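Local coordinates for MutT/NUDIX family protein (Bacillus thuringiensis str. Al Hakam, PDB 3ID9) that probably hydrolyses a nucleoside diphosphate linked to another moiety, as Nudix enzymes do, though its own substrate is not established, at residues 29-34 / 143-148; 35-40 / 73-78; 48-53 / 135-140. All coordinates share one frame; numbering follows the deposited sequence.

All three contacts meet on one mixed sheet, in which strand 23-32 pairs with both 35-40 and 48-54. Contacts 1 and 3 share helix 139-147, one near its C-terminal end and the other in the turn leading into it; their centres lie about 12 Å apart. Contact 2 brings in the loop that follows helix 61-72, and its centre is about 13 Å from each of the others. Backbone bonds tie the strands together, among them Val39 N to Ser49 O at 2.8 Å. Going by sequence, the Nudix box probably starts at Gly53, in contact 3, and ends at Leu75, in contact 2, so those two contacts flank the probable catalytic motif.

Contact 1: 29-34 / 143-148; sequences ILIEDE and NLISGG
Ile29 and Ile31, two residues apart on one strand, point their side chains to the same side of it and meet the single branched side chain of Ile145 on the helix. Ile29 ends on the long branch of its partner: its CD1 lies 3.3 Å from Ile145 CG1 and 3.4 Å from Ile145 CD1, the two chains crossing at a slant. The other branch is used by Ile31, whose CD1 is 3.8 Å from Ile145 CG2. With chi1 of Ile145 at -78°, CG1 stands anti to the carbonyl carbon and CG2 anti to the backbone N, and in this setting the long branch lies at Ile29 and the methyl at Ile31. Ile31 CD1 also comes to 3.9 Å from the backbone Ile145 O. No hydrogen bond crosses between the segments; apart from that carbonyl, carbon meets carbon.

Further out, Ile29 touches Thr99 and Leu101 on the neighbouring strand 95-104 and Leu83 on strand 77-88, one strand further on, and Ile129 lies against both Ile31 and Ile145. The strand itself is held by backbone bonds from Ile29 to strand 95-104. On the helix side, Gly147 N bonds to Asn143 O in the last turn, and Gly148 leaves the helix with positive phi. A helix laid by its apolar side on a mixed sheet, here helix 139-147 on strand 23-32, is characteristic of the alpha/beta/alpha sandwich of the Nudix fold.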
loop_
_atom_site.group_PDB
_atom_site.type_symbol
_atom_site.label_atom_id
_atom_site.label_comp_id
_atom_site.label_asym_id
_atom_site.label_seq_id
_atom_site.Cartn_x
_atom_site.Cartn_y
_atom_site.Cartn_z
ATOM N N ILE B 29 9.372 -6.490 7.832
ATOM C CA ILE B 29 9.656 -7.893 7.633
ATOM C C ILE B 29 10.998 -7.984 6.919
ATOM O O ILE B 29 11.095 -7.813 5.697
ATOM C CB ILE B 29 8.536 -8.580 6.829
ATOM C CG1 ILE B 29 7.292 -8.678 7.719
ATOM C CG2 ILE B 29 8.981 -9.955 6.369
ATOM C CD1 ILE B 29 6.172 -9.502 7.162
ATOM N N LEU B 30 12.036 -8.226 7.720
ATOM C CA LEU B 30 13.401 -8.332 7.234
ATOM C C LEU B 30 13.775 -9.804 7.238
ATOM O O LEU B 30 13.975 -10.409 8.295
ATOM C CB LEU B 30 14.335 -7.524 8.145
ATOM C CG LEU B 30 15.739 -7.166 7.637
ATOM C CD1 LEU B 30 16.453 -6.339 8.701
ATOM C CD2 LEU B 30 16.539 -8.428 7.324
ATOM N N ILE B 31 13.860 -10.369 6.040
ATOM C CA ILE B 31 14.181 -11.772 5.856
ATOM C C ILE B 31 15.598 -11.962 5.336
ATOM O O ILE B 31 16.032 -11.277 4.410
ATOM C CB ILE B 31 13.216 -12.423 4.849
ATOM C CG1 ILE B 31 11.781 -12.293 5.355
ATOM C CG2 ILE B 31 13.587 -13.876 4.628
ATOM C CD1 ILE B 31 10.735 -12.591 4.290
ATOM N N GLU B 32 16.312 -12.895 5.953
ATOM C CA GLU B 32 17.674 -13.238 5.566
ATOM C C GLU B 32 17.840 -14.723 5.860
ATOM O O GLU B 32 17.514 -15.191 6.954
ATOM C CB GLU B 32 18.699 -12.408 6.350
ATOM C CG GLU B 32 18.866 -10.978 5.836
ATOM C CD GLU B 32 19.991 -10.220 6.525
ATOM O OE1 GLU B 32 20.873 -10.873 7.114
ATOM O OE2 GLU B 32 20.007 -8.969 6.466
ATOM N N ASP B 33 18.316 -15.463 4.864
ATOM C CA ASP B 33 18.510 -16.901 4.988
ATOM C C ASP B 33 17.239 -17.588 5.459
ATOM O O ASP B 33 17.272 -18.421 6.363
ATOM C CB ASP B 33 19.643 -17.223 5.966
ATOM C CG ASP B 33 20.894 -16.415 5.693
ATOM O OD1 ASP B 33 21.323 -16.353 4.517
ATOM O OD2 ASP B 33 21.453 -15.848 6.664
ATOM N N GLU B 34 16.121 -17.227 4.840
ATOM C CA GLU B 34 14.825 -17.810 5.169
ATOM C C GLU B 34 14.402 -17.623 6.624
ATOM O O GLU B 34 13.604 -18.399 7.147
ATOM C CB GLU B 34 14.825 -19.300 4.829
ATOM C CG GLU B 34 15.064 -19.607 3.359
ATOM C CD GLU B 34 15.270 -21.097 3.107
ATOM O OE1 GLU B 34 16.261 -21.667 3.630
ATOM O OE2 GLU B 34 14.441 -21.700 2.392
ATOM N N ASN B 143 2.318 -17.990 4.940
ATOM C CA ASN B 143 2.313 -18.149 3.488
ATOM C C ASN B 143 2.594 -16.817 2.791
ATOM O O ASN B 143 3.307 -16.771 1.783
ATOM C CB ASN B 143 0.973 -18.706 3.006
ATOM C CG ASN B 143 0.751 -20.133 3.447
ATOM O OD1 ASN B 143 1.707 -20.885 3.643
ATOM N ND2 ASN B 143 -0.512 -20.523 3.592
ATOM N N LEU B 144 2.032 -15.738 3.333
ATOM C CA LEU B 144 2.228 -14.410 2.771
ATOM C C LEU B 144 3.712 -14.057 2.781
ATOM O O LEU B 144 4.301 -13.746 1.747
ATOM C CB LEU B 144 1.452 -13.377 3.588
ATOM C CG LEU B 144 1.565 -11.931 3.112
ATOM C CD1 LEU B 144 0.734 -11.748 1.853
ATOM C CD2 LEU B 144 1.083 -10.998 4.202
ATOM N N ILE B 145 4.305 -14.103 3.970
ATOM C CA ILE B 145 5.721 -13.807 4.159
ATOM C C ILE B 145 6.568 -14.781 3.352
ATOM O O ILE B 145 7.589 -14.416 2.783
ATOM C CB ILE B 145 6.086 -13.925 5.650
ATOM C CG1 ILE B 145 5.605 -12.676 6.384
ATOM C CG2 ILE B 145 7.582 -14.148 5.824
ATOM C CD1 ILE B 145 5.716 -12.778 7.891
ATOM N N SER B 146 6.123 -16.025 3.297
ATOM C CA SER B 146 6.846 -17.052 2.573
ATOM C C SER B 146 6.907 -16.774 1.072
ATOM O O SER B 146 7.930 -17.015 0.435
ATOM C CB SER B 146 6.200 -18.409 2.835
ATOM O OG SER B 146 6.875 -19.418 2.123
ATOM N N GLY B 147 5.810 -16.274 0.513
ATOM C CA GLY B 147 5.776 -15.973 -0.906
ATOM C C GLY B 147 6.674 -14.795 -1.228
ATOM O O GLY B 147 7.141 -14.642 -2.358
ATOM N N GLY B 148 6.905 -13.950 -0.229
ATOM C CA GLY B 148 7.768 -12.798 -0.413
ATOM C C GLY B 148 7.355 -11.811 -1.490
ATOM O O GLY B 148 6.175 -11.473 -1.628
#

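Contact 2: 35-40 / 73-78; sequences KVLLVK and TGLEVK
Thr73 meets Val39 and Leu37 where the Nudix helix, 61-72, gives way to the loop leading into strand 77-88; by sequence, Thr73, Gly74 and Leu75 are probably the last three residues of the Nudix box. From its CB, Thr73 sends its two branches to different work. OG1 stands between the backbone N and the carbonyl carbon (chi1 82°), where it accepts a hydrogen bond from Leu75 N at 3.1 Å, forming an ST turn, and donates to Met69 O one turn back in the helix. The hydroxyl thus ties the end of the helix to the loop through two bonds, which also fix the rotation of the side chain.

With OG1 so engaged, the methyl CG2 is left to face strand 35-40. It lies 3.6 Å from Val39 CG2, those two side chains crossing at about a right angle, and 4.1 Å from Leu37 CD1, which it meets at a slant. Val39 and Leu37 alternate along the strand with Leu38, whose side chain leaves from the opposite side and packs on Trp48 and Leu50. Gly74, with positive phi, lets the chain turn between the threonine and Leu75. Leu37 splits its own tip between the two loop residues: while CD1 goes to the threonine, CD2 meets Leu75 CD1 tip to tip at 3.9 Å.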
loop_
_atom_site.group_PDB
_atom_site.type_symbol
_atom_site.label_atom_id
_atom_site.label_comp_id
_atom_site.label_asym_id
_atom_site.label_seq_id
_atom_site.Cartn_x
_atom_site.Cartn_y
_atom_site.Cartn_z
ATOM N N LYS B 35 14.935 -16.597 7.277
ATOM C CA LYS B 35 14.577 -16.316 8.665
ATOM C C LYS B 35 14.032 -14.908 8.758
ATOM O O LYS B 35 14.450 -14.025 8.010
ATOM C CB LYS B 35 15.792 -16.422 9.580
ATOM C CG LYS B 35 16.455 -17.783 9.607
ATOM C CD LYS B 35 17.719 -17.708 10.438
ATOM C CE LYS B 35 18.496 -19.002 10.405
ATOM N NZ LYS B 35 19.747 -18.881 11.203
ATOM N N VAL B 36 13.106 -14.699 9.682
ATOM C CA VAL B 36 12.513 -13.389 9.875
ATOM C C VAL B 36 12.996 -12.754 11.168
ATOM O O VAL B 36 13.133 -13.420 12.184
ATOM C CB VAL B 36 10.967 -13.472 9.920
ATOM C CG1 VAL B 36 10.371 -12.078 9.970
ATOM C CG2 VAL B 36 10.457 -14.190 8.698
ATOM N N LEU B 37 13.232 -11.451 11.130
ATOM C CA LEU B 37 13.683 -10.719 12.303
ATOM C C LEU B 37 12.538 -10.478 13.286
ATOM O O LEU B 37 11.569 -9.807 12.953
ATOM C CB LEU B 37 14.264 -9.372 11.857
ATOM C CG LEU B 37 14.817 -8.262 12.769
ATOM C CD1 LEU B 37 14.302 -8.372 14.188
ATOM C CD2 LEU B 37 16.326 -8.322 12.740
ATOM N N LEU B 38 12.640 -11.035 14.492
ATOM C CA LEU B 38 11.631 -10.783 15.507
ATOM C C LEU B 38 12.281 -9.966 16.603
ATOM O O LEU B 38 13.475 -10.060 16.848
ATOM C CB LEU B 38 11.048 -12.065 16.099
ATOM C CG LEU B 38 10.276 -12.967 15.132
ATOM C CD1 LEU B 38 9.554 -14.057 15.937
ATOM C CD2 LEU B 38 9.282 -12.129 14.306
ATOM N N VAL B 39 11.463 -9.157 17.250
ATOM C CA VAL B 39 11.876 -8.270 18.305
ATOM C C VAL B 39 11.084 -8.639 19.554
ATOM O O VAL B 39 9.996 -9.214 19.462
ATOM C CB VAL B 39 11.592 -6.808 17.856
ATOM C CG1 VAL B 39 11.284 -5.923 19.033
ATOM C CG2 VAL B 39 12.792 -6.273 17.099
ATOM N N LYS B 40 11.628 -8.332 20.724
ATOM C CA LYS B 40 10.921 -8.651 21.955
ATOM C C LYS B 40 10.217 -7.389 22.435
ATOM O O LYS B 40 10.843 -6.336 22.568
ATOM C CB LYS B 40 11.898 -9.149 23.017
ATOM C CG LYS B 40 11.241 -9.758 24.233
ATOM C CD LYS B 40 10.865 -11.214 24.000
ATOM C CE LYS B 40 11.676 -12.151 24.907
ATOM N NZ LYS B 40 11.472 -11.875 26.365
ATOM N N THR B 73 15.903 -2.434 16.819
ATOM C CA THR B 73 16.940 -3.371 16.376
ATOM C C THR B 73 18.276 -2.680 16.084
ATOM O O THR B 73 19.278 -3.340 15.812
ATOM C CB THR B 73 16.541 -4.102 15.073
ATOM O OG1 THR B 73 16.839 -3.258 13.949
ATOM C CG2 THR B 73 15.054 -4.432 15.063
ATOM N N GLY B 74 18.285 -1.352 16.120
ATOM C CA GLY B 74 19.505 -0.624 15.836
ATOM C C GLY B 74 20.059 -0.806 14.426
ATOM O O GLY B 74 21.154 -0.331 14.133
ATOM N N LEU B 75 19.312 -1.473 13.546
ATOM C CA LEU B 75 19.762 -1.708 12.169
ATOM C C LEU B 75 19.377 -0.591 11.200
ATOM O O LEU B 75 18.410 0.134 11.423
ATOM C CB LEU B 75 19.161 -3.004 11.623
ATOM C CG LEU B 75 19.476 -4.350 12.265
ATOM C CD1 LEU B 75 18.713 -5.440 11.519
ATOM C CD2 LEU B 75 20.980 -4.610 12.207
ATOM N N GLU B 76 20.142 -0.464 10.121
ATOM C CA GLU B 76 19.846 0.520 9.084
ATOM C C GLU B 76 19.182 -0.267 7.962
ATOM O O GLU B 76 19.722 -1.265 7.486
ATOM C CB GLU B 76 21.125 1.187 8.569
ATOM C CG GLU B 76 21.675 2.252 9.500
ATOM C CD GLU B 76 20.657 3.347 9.788
ATOM O OE1 GLU B 76 20.145 3.962 8.825
ATOM O OE2 GLU B 76 20.368 3.597 10.977
ATOM N N VAL B 77 18.004 0.171 7.542
ATOM C CA VAL B 77 17.292 -0.547 6.496
ATOM C C VAL B 77 16.731 0.337 5.402
ATOM O O VAL B 77 16.685 1.561 5.527
ATOM C CB VAL B 77 16.110 -1.339 7.093
ATOM C CG1 VAL B 77 16.605 -2.266 8.197
ATOM C CG2 VAL B 77 15.059 -0.370 7.639
ATOM N N LYS B 78 16.311 -0.302 4.319
ATOM C CA LYS B 78 15.679 0.401 3.219
ATOM C C LYS B 78 14.493 -0.456 2.793
ATOM O O LYS B 78 14.504 -1.681 2.953
ATOM C CB LYS B 78 16.645 0.611 2.052
ATOM C CG LYS B 78 16.876 -0.594 1.175
ATOM C CD LYS B 78 17.838 -0.231 0.044
ATOM C CE LYS B 78 18.192 -1.446 -0.810
ATOM N NZ LYS B 78 19.171 -1.106 -1.882
#

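Contact 3: 48-53 / 135-140; sequences WSLPGG and YGFSET
The two backbones come nearest at Trp48 and Tyr135, with their CA atoms 6.9 Å apart, and a strand on one side faces on the other a turn that runs into helix 139-147. At this end the aromatic side chains of Trp48 and Tyr135 lie side by side and point the same way. Tyr135 CE2 is 3.7 Å from Trp48 CD1 and 4.0 Å from Trp48 CB. The ring planes are turned 76° against each other, with 5.6 Å between the centroids of the indole five-membered ring and the phenol ring, an oblique aromatic pair. In both residues CG stands anti to the carbonyl carbon, beside the backbone N (chi1 -63° for Trp48, -67° for Tyr135).

Beside this pair a water sits 2.7 Å from Trp48 O and 2.9 Å from Tyr135 O, in the plane of the tyrosine ring at its edge. It may bridge the two carbonyls, although it has further acceptors nearby and need not serve both at once.

Two residues along, Phe137 reaches back to the strand. Its CE2 lies 3.8 Å from Leu50 CD1, the side chains crossing on a slant, and the edge of the ring is turned to the CA of Ser49. Leu50 is also packed on Phe141 of the helix, and Phe137 on Ile142. Gly136, with positive phi, turns the chain between the two aromatic residues; Ser138 then provides the N-cap, its OG accepting from Phe141 N. Past Leu50, Gly52 N bonds to Glu72 OE1 at the end of helix 61-72. The arrangement seats the start of the C-terminal helix of a Nudix fold beside the strand that leads into the probable Nudix box.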
loop_
_atom_site.group_PDB
_atom_site.type_symbol
_atom_site.label_atom_id
_atom_site.label_comp_id
_atom_site.label_asym_id
_atom_site.label_seq_id
_atom_site.Cartn_x
_atom_site.Cartn_y
_atom_site.Cartn_z
ATOM N N TRP B 48 8.023 -12.534 21.412
ATOM C CA TRP B 48 8.656 -12.156 20.163
ATOM C C TRP B 48 7.636 -11.815 19.095
ATOM O O TRP B 48 6.719 -12.581 18.831
ATOM C CB TRP B 48 9.567 -13.288 19.685
ATOM C CG TRP B 48 10.689 -13.546 20.636
ATOM C CD1 TRP B 48 10.702 -14.436 21.675
ATOM C CD2 TRP B 48 11.938 -12.843 20.696
ATOM N NE1 TRP B 48 11.876 -14.325 22.378
ATOM C CE2 TRP B 48 12.656 -13.355 21.798
ATOM C CE3 TRP B 48 12.519 -11.828 19.924
ATOM C CZ2 TRP B 48 13.922 -12.889 22.151
ATOM C CZ3 TRP B 48 13.781 -11.362 20.273
ATOM C CH2 TRP B 48 14.468 -11.894 21.377
ATOM N N SER B 49 7.808 -10.661 18.470
ATOM C CA SER B 49 6.885 -10.215 17.438
ATOM C C SER B 49 7.611 -9.397 16.380
ATOM O O SER B 49 8.808 -9.129 16.500
ATOM C CB SER B 49 5.780 -9.376 18.072
ATOM O OG SER B 49 6.344 -8.362 18.882
ATOM N N LEU B 50 6.886 -9.001 15.341
ATOM C CA LEU B 50 7.483 -8.216 14.274
ATOM C C LEU B 50 7.739 -6.774 14.702
ATOM O O LEU B 50 7.010 -6.208 15.511
ATOM C CB LEU B 50 6.582 -8.245 13.049
ATOM C CG LEU B 50 6.426 -9.612 12.391
ATOM C CD1 LEU B 50 5.230 -9.595 11.440
ATOM C CD2 LEU B 50 7.715 -9.963 11.650
ATOM N N PRO B 51 8.808 -6.172 14.181
ATOM C CA PRO B 51 9.113 -4.786 14.538
ATOM C C PRO B 51 8.159 -3.845 13.807
ATOM O O PRO B 51 7.805 -4.088 12.659
ATOM C CB PRO B 51 10.559 -4.627 14.080
ATOM C CG PRO B 51 10.617 -5.540 12.870
ATOM C CD PRO B 51 9.881 -6.761 13.360
ATOM N N GLY B 52 7.741 -2.781 14.482
ATOM C CA GLY B 52 6.839 -1.824 13.878
ATOM C C GLY B 52 6.352 -0.807 14.887
ATOM O O GLY B 52 6.794 -0.799 16.029
ATOM N N GLY B 53 5.440 0.058 14.463
ATOM C CA GLY B 53 4.912 1.061 15.358
ATOM C C GLY B 53 4.069 2.110 14.657
ATOM O O GLY B 53 3.833 2.054 13.447
ATOM N N TYR B 135 5.494 -19.049 17.302
ATOM C CA TYR B 135 5.330 -17.742 17.915
ATOM C C TYR B 135 3.956 -17.120 17.713
ATOM O O TYR B 135 3.780 -15.921 17.923
ATOM C CB TYR B 135 6.421 -16.787 17.428
ATOM C CG TYR B 135 7.794 -17.194 17.902
ATOM C CD1 TYR B 135 8.663 -17.899 17.072
ATOM C CD2 TYR B 135 8.208 -16.909 19.198
ATOM C CE1 TYR B 135 9.908 -18.307 17.525
ATOM C CE2 TYR B 135 9.446 -17.314 19.661
ATOM C CZ TYR B 135 10.291 -18.013 18.824
ATOM O OH TYR B 135 11.510 -18.428 19.305
ATOM N N GLY B 136 2.990 -17.937 17.298
ATOM C CA GLY B 136 1.631 -17.448 17.133
ATOM C C GLY B 136 1.194 -16.962 15.764
ATOM O O GLY B 136 0.052 -16.542 15.594
ATOM N N PHE B 137 2.080 -17.007 14.781
ATOM C CA PHE B 137 1.691 -16.557 13.463
ATOM C C PHE B 137 0.829 -17.615 12.790
ATOM O O PHE B 137 1.103 -18.814 12.877
ATOM C CB PHE B 137 2.930 -16.236 12.629
ATOM C CG PHE B 137 3.760 -15.131 13.209
ATOM C CD1 PHE B 137 4.689 -15.393 14.217
ATOM C CD2 PHE B 137 3.572 -13.814 12.800
ATOM C CE1 PHE B 137 5.409 -14.363 14.806
ATOM C CE2 PHE B 137 4.294 -12.772 13.388
ATOM C CZ PHE B 137 5.213 -13.049 14.392
ATOM N N SER B 138 -0.230 -17.164 12.132
ATOM C CA SER B 138 -1.142 -18.068 11.447
ATOM C C SER B 138 -0.505 -18.594 10.168
ATOM O O SER B 138 0.414 -17.976 9.625
ATOM C CB SER B 138 -2.434 -17.335 11.098
ATOM O OG SER B 138 -2.179 -16.320 10.147
ATOM N N GLU B 139 -0.993 -19.735 9.690
ATOM C CA GLU B 139 -0.466 -20.320 8.465
ATOM C C GLU B 139 -0.703 -19.391 7.283
ATOM O O GLU B 139 0.087 -19.365 6.339
ATOM C CB GLU B 139 -1.107 -21.683 8.196
ATOM C CG GLU B 139 -0.637 -22.771 9.156
ATOM C CD GLU B 139 0.882 -22.857 9.245
ATOM O OE1 GLU B 139 1.541 -22.946 8.184
ATOM O OE2 GLU B 139 1.415 -22.839 10.375
ATOM N N THR B 140 -1.786 -18.624 7.342
ATOM C CA THR B 140 -2.098 -17.675 6.277
ATOM C C THR B 140 -0.999 -16.625 6.170
ATOM O O THR B 140 -0.534 -16.305 5.077
ATOM C CB THR B 140 -3.444 -16.951 6.548
ATOM O OG1 THR B 140 -4.529 -17.829 6.227
ATOM C CG2 THR B 140 -3.552 -15.677 5.720
HETATM O O HOH W 1 5.208 -14.456 19.987
#